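AT-rich DNA-binding protein (Thermus thermophilus, PDB 2DT5) binds NAD(H) and DNA as a homodimer and probably represses transcription in response to the cellular NADH/NAD(+) redox state. Local coordinates at residues Ala144-Pro149 against Lys166-Phe171; Val86-Leu91 against Arg108-Val113; Asn78-Leu83 against Ser104-Gly109. The protein carries 1 engineered substitution. All blocks are in the same frame, centred on the assembly; numbering follows the deposited sequence.

Contact 1. Residues Ala144-Pro149 against Lys166-Phe171; sequences ALLTVP and KGILNF. With NAD (nicotinamide-adenine-dinucleotide), chain L.
T147 and F171 pack closely where two parallel strands run out toward the bound NAD. With OG1 of T147 set between its own backbone N and carbonyl carbon (chi1 48°), the hydroxyl reaches the carbonyl oxygen of G87, while CG2 is swung to the aromatic side, 3.6 Å from CD1 of F171. The two side chains lie alongside each other, and the methyl comes at the ring obliquely. The ring's rim is held as well: CG of L145 sits near the ring plane, 4.0 Å from CE1 of F171, and L146 O also lies at that edge. L91 and L95 of helix 90-96 pack on the same ring. This is the second half of a Rossmann fold, in which strand 143-146 passes through helix 150-163 into strand 167-170, a beta-alpha-beta crossover. Its strands pair by alternating backbone bonds, among them L169 N to A144 O (2.8 Å) and L146 N to L169 O (2.9 Å). On the face with A144, L146, I168 and N170, CB of L146 meets CG2 of I168 at 3.9 Å, and the crossover helix covers this face through L160, A156 and A157. L145 and L169 share the other face, where F189 of the second subunit packs on L169. Their side chains run the same way but are less close, CG of L145 lying 4.2 Å from CD2 of L169. Looser still is the start of the second segment, where exposed K166 extends away from strand 143-146, packing beside I200 of the second subunit. Past the strand ends two backbone carbonyls serve the cofactor: V148 O accepts a bond from the ribose O3D of NAD (2.7 Å), and F171 O accepts one from the nicotinamide N7N (3.0 Å).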
loop_
_atom_site.group_PDB
_atom_site.type_symbol
_atom_site.label_atom_id
_atom_site.label_comp_id
_atom_site.label_asym_id
_atom_site.label_seq_id
_atom_site.Cartn_x
_atom_site.Cartn_y
_atom_site.Cartn_z
ATOM N N ALA B 144 9.108 6.967 -13.101
ATOM C CA ALA B 144 7.957 7.787 -13.444
ATOM C C ALA B 144 6.730 7.376 -12.647
ATOM O O ALA B 144 6.450 6.191 -12.511
ATOM C CB ALA B 144 7.656 7.687 -14.952
ATOM N N LEU B 145 6.010 8.361 -12.113
ATOM C CA LEU B 145 4.767 8.111 -11.372
ATOM C C LEU B 145 3.652 8.307 -12.412
ATOM O O LEU B 145 3.409 9.428 -12.886
ATOM C CB LEU B 145 4.617 9.107 -10.198
ATOM C CG LEU B 145 5.333 8.733 -8.883
ATOM C CD1 LEU B 145 6.788 8.433 -9.149
ATOM C CD2 LEU B 145 5.205 9.874 -7.860
ATOM N N LEU B 146 3.002 7.209 -12.783
ATOM C CA LEU B 146 1.966 7.248 -13.795
ATOM C C LEU B 146 0.591 7.461 -13.199
ATOM O O LEU B 146 0.021 6.559 -12.612
ATOM C CB LEU B 146 1.966 5.955 -14.617
ATOM C CG LEU B 146 1.135 6.016 -15.913
ATOM C CD1 LEU B 146 1.547 7.247 -16.741
ATOM C CD2 LEU B 146 1.339 4.738 -16.717
ATOM N N THR B 147 0.054 8.659 -13.396
ATOM C CA THR B 147 -1.251 9.019 -12.870
ATOM C C THR B 147 -2.179 9.570 -13.968
ATOM O O THR B 147 -2.764 10.641 -13.816
ATOM C CB THR B 147 -1.083 10.065 -11.738
ATOM O OG1 THR B 147 -0.205 11.105 -12.190
ATOM C CG2 THR B 147 -0.437 9.410 -10.500
ATOM N N VAL B 148 -2.275 8.852 -15.088
ATOM C CA VAL B 148 -3.176 9.247 -16.170
ATOM C C VAL B 148 -4.372 8.307 -16.068
ATOM O O VAL B 148 -4.289 7.267 -15.410
ATOM C CB VAL B 148 -2.518 9.079 -17.583
ATOM C CG1 VAL B 148 -1.248 9.903 -17.671
ATOM C CG2 VAL B 148 -2.216 7.611 -17.862
ATOM N N PRO B 149 -5.509 8.661 -16.694
ATOM C CA PRO B 149 -6.676 7.771 -16.623
ATOM C C PRO B 149 -6.312 6.383 -17.179
ATOM O O PRO B 149 -5.360 6.249 -17.952
ATOM C CB PRO B 149 -7.708 8.476 -17.509
ATOM C CG PRO B 149 -7.333 9.909 -17.407
ATOM C CD PRO B 149 -5.818 9.869 -17.474
ATOM N N LYS B 166 13.309 3.877 -16.393
ATOM C CA LYS B 166 13.851 2.632 -15.860
ATOM C C LYS B 166 12.818 1.916 -15.005
ATOM O O LYS B 166 12.840 0.692 -14.871
ATOM C CB LYS B 166 15.122 2.896 -15.038
ATOM C CG LYS B 166 16.307 3.364 -15.874
ATOM C CD LYS B 166 17.539 3.585 -15.023
ATOM C CE LYS B 166 18.723 4.068 -15.871
ATOM N NZ LYS B 166 19.900 4.458 -15.018
ATOM N N GLY B 167 11.910 2.689 -14.423
ATOM C CA GLY B 167 10.868 2.109 -13.602
ATOM C C GLY B 167 9.617 2.971 -13.611
ATOM O O GLY B 167 9.678 4.185 -13.812
ATOM N N ILE B 168 8.471 2.337 -13.405
ATOM C CA ILE B 168 7.208 3.066 -13.366
ATOM C C ILE B 168 6.401 2.658 -12.141
ATOM O O ILE B 168 6.121 1.477 -11.930
ATOM C CB ILE B 168 6.315 2.787 -14.610
ATOM C CG1 ILE B 168 7.041 3.170 -15.905
ATOM C CG2 ILE B 168 5.007 3.548 -14.493
ATOM C CD1 ILE B 168 6.255 2.863 -17.161
ATOM N N LEU B 169 6.032 3.645 -11.350
ATOM C CA LEU B 169 5.161 3.446 -10.213
ATOM C C LEU B 169 3.792 3.761 -10.808
ATOM O O LEU B 169 3.422 4.924 -10.997
ATOM C CB LEU B 169 5.481 4.368 -9.044
ATOM C CG LEU B 169 4.788 4.094 -7.709
ATOM C CD1 LEU B 169 5.220 2.735 -7.177
ATOM C CD2 LEU B 169 5.092 5.197 -6.695
ATOM N N ASN B 170 3.040 2.711 -11.117
ATOM C CA ASN B 170 1.757 2.800 -11.803
ATOM C C ASN B 170 0.553 2.938 -10.894
ATOM O O ASN B 170 0.231 2.015 -10.146
ATOM C CB ASN B 170 1.575 1.550 -12.667
ATOM C CG ASN B 170 0.230 1.512 -13.346
ATOM O OD1 ASN B 170 -0.416 0.459 -13.434
ATOM N ND2 ASN B 170 -0.204 2.663 -13.838
ATOM N N PHE B 171 -0.114 4.089 -10.929
ATOM C CA PHE B 171 -1.312 4.271 -10.109
ATOM C C PHE B 171 -2.586 3.916 -10.877
ATOM O O PHE B 171 -3.625 3.654 -10.268
ATOM C CB PHE B 171 -1.426 5.709 -9.604
ATOM C CG PHE B 171 -0.333 6.110 -8.643
ATOM C CD1 PHE B 171 0.957 6.364 -9.101
ATOM C CD2 PHE B 171 -0.597 6.204 -7.278
ATOM C CE1 PHE B 171 1.981 6.711 -8.218
ATOM C CE2 PHE B 171 0.417 6.551 -6.371
ATOM C CZ PHE B 171 1.705 6.804 -6.840
HETATM P PA NAD L . -7.726 13.262 -13.682
HETATM O O1A NAD L . -7.994 14.325 -12.665
HETATM O O2A NAD L . -8.711 13.031 -14.786
HETATM O O5B NAD L . -6.313 13.593 -14.252
HETATM C C5B NAD L . -5.678 12.805 -15.290
HETATM C C4B NAD L . -4.675 13.716 -15.953
HETATM O O4B NAD L . -4.042 12.868 -16.967
HETATM C C3B NAD L . -5.259 14.921 -16.790
HETATM O O3B NAD L . -4.649 16.167 -16.331
HETATM C C2B NAD L . -4.913 14.612 -18.245
HETATM O O2B NAD L . -4.719 15.679 -19.094
HETATM C C1B NAD L . -3.692 13.722 -18.028
HETATM N N9A NAD L . -3.404 12.850 -19.135
HETATM C C8A NAD L . -4.196 12.047 -19.969
HETATM N N7A NAD L . -3.492 11.389 -20.872
HETATM C C5A NAD L . -2.197 11.719 -20.693
HETATM C C6A NAD L . -0.953 11.322 -21.369
HETATM N N6A NAD L . -0.933 10.480 -22.379
HETATM N N1A NAD L . 0.207 11.909 -20.855
HETATM C C2A NAD L . 0.257 12.779 -19.825
HETATM N N3A NAD L . -0.903 13.187 -19.151
HETATM C C4A NAD L . -2.106 12.637 -19.621
HETATM O O3 NAD L . -7.530 11.859 -12.933
HETATM P PN NAD L . -7.202 11.496 -11.358
HETATM O O1N NAD L . -8.462 11.483 -10.592
HETATM O O2N NAD L . -6.100 12.417 -10.947
HETATM O O5D NAD L . -6.710 9.966 -11.522
HETATM C C5D NAD L . -5.474 9.663 -12.236
HETATM C C4D NAD L . -5.257 8.196 -12.238
HETATM O O4D NAD L . -5.126 7.721 -10.814
HETATM C C3D NAD L . -6.462 7.344 -12.821
HETATM O O3D NAD L . -5.958 6.221 -13.576
HETATM C C2D NAD L . -7.160 6.868 -11.560
HETATM O O2D NAD L . -8.018 5.793 -11.744
HETATM C C1D NAD L . -5.921 6.557 -10.645
HETATM N N1N NAD L . -6.348 6.314 -9.243
HETATM C C2N NAD L . -5.537 5.393 -8.523
HETATM C C3N NAD L . -5.542 5.308 -7.201
HETATM C C7N NAD L . -4.694 4.280 -6.516
HETATM O O7N NAD L . -4.908 4.059 -5.304
HETATM N N7N NAD L . -3.780 3.606 -7.237
HETATM C C4N NAD L . -6.417 6.229 -6.356
HETATM C C5N NAD L . -6.560 7.556 -7.079
HETATM C C6N NAD L . -6.845 7.462 -8.462
#

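Contact 2. Residues Val86-Leu91 against Arg108-Val113; sequences VGMGRL and RGFFDV. With NAD (nicotinamide-adenine-dinucleotide), chain L.
OD2 of D112 is gripped from two directions: O3B of the NAD adenosine ribose donates to it at 2.7 Å, and the backbone N of M88 reaches it at 2.8 Å in a weak, bent bond (125° at the hydrogen). The other carboxylate oxygen, OD1, accepts from the second ribose hydroxyl, O2B, in a modelled bond so short that its exact length is doubtful, and also takes the amide N of V113 from above the carboxylate plane, with D114 N as a further donor. With CG anti to the backbone N (chi1 -157°), the carboxylate is carried from the end of strand 105-112 to the glycine-rich turn. An acid in this place, taking both ribose hydroxyls, is the classical Rossmann signature for NAD, and G87 and G89 fit the GxGxxG pattern that goes with it. The strand pairing ends here in a straight bond from G87 N to F111 O (2.7 Å). M88 forms the centre of an inverse gamma turn. Its side chain, bent at both chi2 and chi3, curls back over the strand and puts SD 3.9 Å from CB of F110. The sulfur stands at the edge of the F110 ring, 5.3 Å from SD to the ring centroid, a Met-aromatic contact. G89 is at the N-cap position, just before the helix that starts at R90, and a side chain on it would run into O5B of NAD. Past it, R90 gives both N and NE to the phosphate oxygen O1A, and L91 N donates to O2N at 2.7 Å; the start of the helix probably helps to offset the diphosphate charge. D97 of the second subunit forms a salt bridge with R90 NH2.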
loop_
_atom_site.group_PDB
_atom_site.type_symbol
_atom_site.label_atom_id
_atom_site.label_comp_id
_atom_site.label_asym_id
_atom_site.label_seq_id
_atom_site.Cartn_x
_atom_site.Cartn_y
_atom_site.Cartn_z
ATOM N N VAL B 86 3.653 11.780 -14.598
ATOM C CA VAL B 86 3.040 11.870 -15.911
ATOM C C VAL B 86 1.533 11.819 -15.687
ATOM O O VAL B 86 0.990 10.795 -15.298
ATOM C CB VAL B 86 3.487 10.707 -16.823
ATOM C CG1 VAL B 86 2.636 10.684 -18.115
ATOM C CG2 VAL B 86 4.977 10.877 -17.173
ATOM N N GLY B 87 0.861 12.938 -15.932
ATOM C CA GLY B 87 -0.568 12.999 -15.709
ATOM C C GLY B 87 -0.759 13.898 -14.499
ATOM O O GLY B 87 -0.920 13.428 -13.376
ATOM N N MET B 88 -0.705 15.203 -14.738
ATOM C CA MET B 88 -0.848 16.186 -13.685
ATOM C C MET B 88 -2.287 16.617 -13.432
ATOM O O MET B 88 -2.611 17.801 -13.469
ATOM C CB MET B 88 0.013 17.401 -13.993
ATOM C CG MET B 88 1.517 17.102 -13.948
ATOM S SD MET B 88 2.027 16.685 -12.291
ATOM C CE MET B 88 1.915 18.252 -11.492
ATOM N N GLY B 89 -3.139 15.632 -13.175
ATOM C CA GLY B 89 -4.519 15.908 -12.859
ATOM C C GLY B 89 -4.609 16.035 -11.349
ATOM O O GLY B 89 -3.672 16.505 -10.698
ATOM N N ARG B 90 -5.727 15.605 -10.783
ATOM C CA ARG B 90 -5.913 15.678 -9.346
ATOM C C ARG B 90 -4.884 14.851 -8.563
ATOM O O ARG B 90 -4.167 15.398 -7.723
ATOM C CB ARG B 90 -7.346 15.267 -9.004
ATOM C CG ARG B 90 -8.360 16.282 -9.568
ATOM C CD ARG B 90 -9.795 15.784 -9.458
ATOM N NE ARG B 90 -9.999 14.526 -10.167
ATOM C CZ ARG B 90 -11.106 13.797 -10.074
ATOM N NH1 ARG B 90 -12.100 14.222 -9.309
ATOM N NH2 ARG B 90 -11.200 12.629 -10.697
ATOM N N LEU B 91 -4.793 13.550 -8.829
ATOM C CA LEU B 91 -3.826 12.719 -8.115
ATOM C C LEU B 91 -2.396 13.196 -8.392
ATOM O O LEU B 91 -1.592 13.353 -7.471
ATOM C CB LEU B 91 -3.968 11.249 -8.521
ATOM C CG LEU B 91 -2.936 10.284 -7.916
ATOM C CD1 LEU B 91 -2.952 10.392 -6.393
ATOM C CD2 LEU B 91 -3.254 8.837 -8.356
ATOM N N ARG B 108 11.746 15.698 -10.780
ATOM C CA ARG B 108 12.428 16.581 -11.728
ATOM C C ARG B 108 11.667 16.843 -13.006
ATOM O O ARG B 108 12.226 17.380 -13.958
ATOM C CB ARG B 108 13.804 16.013 -12.094
ATOM C CG ARG B 108 14.737 15.858 -10.908
ATOM C CD ARG B 108 16.012 15.079 -11.268
ATOM N NE ARG B 108 16.785 14.789 -10.063
ATOM C CZ ARG B 108 17.826 13.962 -9.999
ATOM N NH1 ARG B 108 18.252 13.319 -11.080
ATOM N NH2 ARG B 108 18.431 13.765 -8.840
ATOM N N GLY B 109 10.399 16.459 -13.039
ATOM C CA GLY B 109 9.608 16.670 -14.237
ATOM C C GLY B 109 8.139 16.412 -13.998
ATOM O O GLY B 109 7.775 15.532 -13.226
ATOM N N PHE B 110 7.303 17.197 -14.659
ATOM C CA PHE B 110 5.858 17.100 -14.526
ATOM C C PHE B 110 5.275 17.218 -15.929
ATOM O O PHE B 110 5.510 18.202 -16.619
ATOM C CB PHE B 110 5.372 18.219 -13.599
ATOM C CG PHE B 110 6.184 18.338 -12.332
ATOM C CD1 PHE B 110 7.288 19.178 -12.282
ATOM C CD2 PHE B 110 5.867 17.578 -11.200
ATOM C CE1 PHE B 110 8.067 19.268 -11.130
ATOM C CE2 PHE B 110 6.642 17.655 -10.036
ATOM C CZ PHE B 110 7.745 18.502 -10.000
ATOM N N PHE B 111 4.522 16.206 -16.355
ATOM C CA PHE B 111 3.984 16.186 -17.705
ATOM C C PHE B 111 2.499 15.878 -17.819
ATOM O O PHE B 111 1.930 15.125 -17.024
ATOM C CB PHE B 111 4.763 15.162 -18.550
ATOM C CG PHE B 111 6.263 15.250 -18.398
ATOM C CD1 PHE B 111 6.920 14.557 -17.379
ATOM C CD2 PHE B 111 7.024 16.023 -19.281
ATOM C CE1 PHE B 111 8.317 14.634 -17.245
ATOM C CE2 PHE B 111 8.419 16.106 -19.154
ATOM C CZ PHE B 111 9.066 15.410 -18.139
ATOM N N ASP B 112 1.882 16.463 -18.842
ATOM C CA ASP B 112 0.464 16.269 -19.119
ATOM C C ASP B 112 0.306 16.554 -20.616
ATOM O O ASP B 112 1.284 16.885 -21.280
ATOM C CB ASP B 112 -0.348 17.252 -18.275
ATOM C CG ASP B 112 -1.770 16.789 -18.051
ATOM O OD1 ASP B 112 -2.590 16.919 -18.988
ATOM O OD2 ASP B 112 -2.072 16.288 -16.941
ATOM N N VAL B 113 -0.903 16.411 -21.150
ATOM C CA VAL B 113 -1.145 16.686 -22.565
ATOM C C VAL B 113 -2.161 17.805 -22.711
ATOM O O VAL B 113 -2.401 18.297 -23.804
ATOM C CB VAL B 113 -1.698 15.457 -23.301
ATOM C CG1 VAL B 113 -0.666 14.338 -23.290
ATOM C CG2 VAL B 113 -2.982 14.994 -22.647
HETATM P PA NAD L . -7.726 13.262 -13.682
HETATM O O1A NAD L . -7.994 14.325 -12.665
HETATM O O2A NAD L . -8.711 13.031 -14.786
HETATM O O5B NAD L . -6.313 13.593 -14.252
HETATM C C5B NAD L . -5.678 12.805 -15.290
HETATM C C4B NAD L . -4.675 13.716 -15.953
HETATM O O4B NAD L . -4.042 12.868 -16.967
HETATM C C3B NAD L . -5.259 14.921 -16.790
HETATM O O3B NAD L . -4.649 16.167 -16.331
HETATM C C2B NAD L . -4.913 14.612 -18.245
HETATM O O2B NAD L . -4.719 15.679 -19.094
HETATM C C1B NAD L . -3.692 13.722 -18.028
HETATM N N9A NAD L . -3.404 12.850 -19.135
HETATM C C8A NAD L . -4.196 12.047 -19.969
HETATM N N7A NAD L . -3.492 11.389 -20.872
HETATM C C5A NAD L . -2.197 11.719 -20.693
HETATM C C6A NAD L . -0.953 11.322 -21.369
HETATM N N6A NAD L . -0.933 10.480 -22.379
HETATM N N1A NAD L . 0.207 11.909 -20.855
HETATM C C2A NAD L . 0.257 12.779 -19.825
HETATM N N3A NAD L . -0.903 13.187 -19.151
HETATM C C4A NAD L . -2.106 12.637 -19.621
HETATM O O3 NAD L . -7.530 11.859 -12.933
HETATM P PN NAD L . -7.202 11.496 -11.358
HETATM O O1N NAD L . -8.462 11.483 -10.592
HETATM O O2N NAD L . -6.100 12.417 -10.947
HETATM O O5D NAD L . -6.710 9.966 -11.522
HETATM C C5D NAD L . -5.474 9.663 -12.236
HETATM C C4D NAD L . -5.257 8.196 -12.238
HETATM O O4D NAD L . -5.126 7.721 -10.814
HETATM C C3D NAD L . -6.462 7.344 -12.821
HETATM O O3D NAD L . -5.958 6.221 -13.576
HETATM C C2D NAD L . -7.160 6.868 -11.560
HETATM O O2D NAD L . -8.018 5.793 -11.744
HETATM C C1D NAD L . -5.921 6.557 -10.645
HETATM N N1N NAD L . -6.348 6.314 -9.243
HETATM C C2N NAD L . -5.537 5.393 -8.523
HETATM C C3N NAD L . -5.542 5.308 -7.201
HETATM C C7N NAD L . -4.694 4.280 -6.516
HETATM O O7N NAD L . -4.908 4.059 -5.304
HETATM N N7N NAD L . -3.780 3.606 -7.237
HETATM C C4N NAD L . -6.417 6.229 -6.356
HETATM C C5N NAD L . -6.560 7.556 -7.079
HETATM C C6N NAD L . -6.845 7.462 -8.462
#

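Contact 3. Residues Asn78-Leu83 against Ser104-Gly109; sequences NRKWGL and SFELRG
CG of R108 lies opposite its carbonyl carbon (chi1 -61°) and the chain then runs straight to NE, which lays the guanidinium over G82, with CZ 3.7 Å from CA of G82. E106 swings its CG away from its backbone N (chi1 -171°) and extends fully, and R108 turns its NE/NH2 side to a single oxygen, OE2 of E106, in a salt bridge: R108 NH2 (2.7 Å) comes nearly along the C-O bond, R108 NE (2.8 Å) from above the carboxylate plane. K80 closes in at the edge of the guanidinium plane, its CD 3.4 Å from OE2 of E106. A beta carbon at G82 would clash with R108 NH1, which itself bonds to R140 O. Replacing R108 by an alanine would probably leave the E106 carboxylate without its charged mate and uncover the backbone at G82. G82, E106 and R108 sit on neighbouring parallel strands, 81-86 and 105-112, at the middle of the Rossmann sheet, tied by backbone bonds such as R108 N to L83 O (2.6 Å). On the face with W81, L83, F105 and L107 the side chains meet through carbon. The W81 and F105 rings are tilted by only 21° but displaced so far that they hardly overlap, CD1 of W81 3.8 Å from CE2 of F105, and CD1 of L83 meets CB of F105 at 3.7 Å. L193 of the second subunit packs on both L83 and F105.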
loop_
_atom_site.group_PDB
_atom_site.type_symbol
_atom_site.label_atom_id
_atom_site.label_comp_id
_atom_site.label_asym_id
_atom_site.label_seq_id
_atom_site.Cartn_x
_atom_site.Cartn_y
_atom_site.Cartn_z
ATOM N N ASN B 78 20.397 5.167 -0.550
ATOM C CA ASN B 78 21.511 6.080 -0.324
ATOM C C ASN B 78 21.867 6.751 -1.642
ATOM O O ASN B 78 22.899 7.390 -1.777
ATOM C CB ASN B 78 22.710 5.343 0.271
ATOM C CG ASN B 78 23.157 4.171 -0.575
ATOM O OD1 ASN B 78 22.370 3.601 -1.327
ATOM N ND2 ASN B 78 24.424 3.786 -0.436
ATOM N N ARG B 79 20.991 6.588 -2.621
ATOM C CA ARG B 79 21.173 7.201 -3.930
ATOM C C ARG B 79 20.105 8.294 -4.038
ATOM O O ARG B 79 19.174 8.314 -3.241
ATOM C CB ARG B 79 20.937 6.170 -5.035
ATOM C CG ARG B 79 21.988 5.081 -5.135
ATOM C CD ARG B 79 21.467 3.941 -5.970
ATOM N NE ARG B 79 22.498 2.957 -6.299
ATOM C CZ ARG B 79 23.391 3.107 -7.275
ATOM N NH1 ARG B 79 23.385 4.205 -8.020
ATOM N NH2 ARG B 79 24.276 2.150 -7.526
ATOM N N LYS B 80 20.250 9.211 -4.990
ATOM C CA LYS B 80 19.234 10.234 -5.183
ATOM C C LYS B 80 18.619 9.946 -6.547
ATOM O O LYS B 80 19.250 10.185 -7.573
ATOM C CB LYS B 80 19.838 11.639 -5.162
ATOM C CG LYS B 80 18.788 12.743 -5.324
ATOM C CD LYS B 80 19.411 14.134 -5.459
ATOM C CE LYS B 80 20.111 14.583 -4.178
ATOM N NZ LYS B 80 19.160 14.695 -3.032
ATOM N N TRP B 81 17.402 9.403 -6.560
ATOM C CA TRP B 81 16.730 9.081 -7.816
ATOM C C TRP B 81 15.924 10.245 -8.382
ATOM O O TRP B 81 15.289 10.994 -7.642
ATOM C CB TRP B 81 15.775 7.903 -7.637
ATOM C CG TRP B 81 16.419 6.627 -7.207
ATOM C CD1 TRP B 81 16.636 6.201 -5.923
ATOM C CD2 TRP B 81 16.861 5.564 -8.064
ATOM N NE1 TRP B 81 17.183 4.929 -5.931
ATOM C CE2 TRP B 81 17.335 4.521 -7.230
ATOM C CE3 TRP B 81 16.917 5.397 -9.457
ATOM C CZ2 TRP B 81 17.831 3.319 -7.744
ATOM C CZ3 TRP B 81 17.417 4.195 -9.969
ATOM C CH2 TRP B 81 17.874 3.175 -9.105
ATOM N N GLY B 82 15.942 10.388 -9.701
ATOM C CA GLY B 82 15.176 11.451 -10.331
ATOM C C GLY B 82 13.806 10.916 -10.725
ATOM O O GLY B 82 13.710 9.885 -11.400
ATOM N N LEU B 83 12.741 11.590 -10.299
ATOM C CA LEU B 83 11.395 11.135 -10.637
ATOM C C LEU B 83 10.625 12.157 -11.466
ATOM O O LEU B 83 11.024 13.315 -11.595
ATOM C CB LEU B 83 10.517 10.848 -9.386
ATOM C CG LEU B 83 11.058 10.187 -8.115
ATOM C CD1 LEU B 83 9.900 9.879 -7.180
ATOM C CD2 LEU B 83 11.840 8.934 -8.435
ATOM N N SER B 104 16.001 10.485 -0.941
ATOM C CA SER B 104 16.210 9.440 -1.944
ATOM C C SER B 104 15.496 9.645 -3.275
ATOM O O SER B 104 15.970 9.180 -4.314
ATOM C CB SER B 104 15.786 8.097 -1.375
ATOM O OG SER B 104 16.409 7.856 -0.131
ATOM N N PHE B 105 14.360 10.336 -3.246
ATOM C CA PHE B 105 13.561 10.551 -4.453
ATOM C C PHE B 105 13.312 12.022 -4.703
ATOM O O PHE B 105 12.701 12.703 -3.885
ATOM C CB PHE B 105 12.234 9.817 -4.306
ATOM C CG PHE B 105 12.394 8.381 -3.930
ATOM C CD1 PHE B 105 12.090 7.950 -2.648
ATOM C CD2 PHE B 105 12.893 7.464 -4.846
ATOM C CE1 PHE B 105 12.276 6.636 -2.278
ATOM C CE2 PHE B 105 13.085 6.130 -4.484
ATOM C CZ PHE B 105 12.779 5.715 -3.202
ATOM N N GLU B 106 13.767 12.509 -5.849
ATOM C CA GLU B 106 13.623 13.916 -6.166
ATOM C C GLU B 106 12.866 14.102 -7.473
ATOM O O GLU B 106 13.301 13.609 -8.511
ATOM C CB GLU B 106 15.016 14.535 -6.279
ATOM C CG GLU B 106 15.033 16.030 -6.404
ATOM C CD GLU B 106 16.385 16.547 -6.877
ATOM O OE1 GLU B 106 16.642 17.761 -6.728
ATOM O OE2 GLU B 106 17.182 15.741 -7.410
ATOM N N LEU B 107 11.743 14.817 -7.409
ATOM C CA LEU B 107 10.896 15.082 -8.571
ATOM C C LEU B 107 11.586 16.073 -9.511
ATOM O O LEU B 107 11.957 17.177 -9.087
ATOM C CB LEU B 107 9.558 15.659 -8.105
ATOM C CG LEU B 107 8.621 14.694 -7.360
ATOM C CD1 LEU B 107 7.592 15.480 -6.581
ATOM C CD2 LEU B 107 7.936 13.767 -8.345
ATOM N N ARG B 108 11.746 15.698 -10.780
ATOM C CA ARG B 108 12.428 16.581 -11.728
ATOM C C ARG B 108 11.667 16.843 -13.006
ATOM O O ARG B 108 12.226 17.380 -13.958
ATOM C CB ARG B 108 13.804 16.013 -12.094
ATOM C CG ARG B 108 14.737 15.858 -10.908
ATOM C CD ARG B 108 16.012 15.079 -11.268
ATOM N NE ARG B 108 16.785 14.789 -10.063
ATOM C CZ ARG B 108 17.826 13.962 -9.999
ATOM N NH1 ARG B 108 18.252 13.319 -11.080
ATOM N NH2 ARG B 108 18.431 13.765 -8.840
ATOM N N GLY B 109 10.399 16.459 -13.039
ATOM C CA GLY B 109 9.608 16.670 -14.237
ATOM C C GLY B 109 8.139 16.412 -13.998
ATOM O O GLY B 109 7.775 15.532 -13.226
#

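Overall arrangement
The three contacts sit on one sheet, in which strand 81-86 lies between strands 105-112 and 143-146. Contacts 2 and 3 work along the same pair of strands, sharing R108 and G109, with centres 16 Å apart: contact 3 holds the end remote from the glycine turn, and contact 2 the end where the cofactor binds. Contact 1, 10 Å from contact 2 between centres, adds the carbonyls that take the nicotinamide half of the same NAD; L145 O joins V86 N at 2.9 Å and T147 CG2 packs on L91 CD2 at 3.6 Å. Contact 3 reaches contact 1 through L83 CD1 and L145 CD1, 4.0 Å apart, and its L107 side chain stays about 10 Å from a bound NAD.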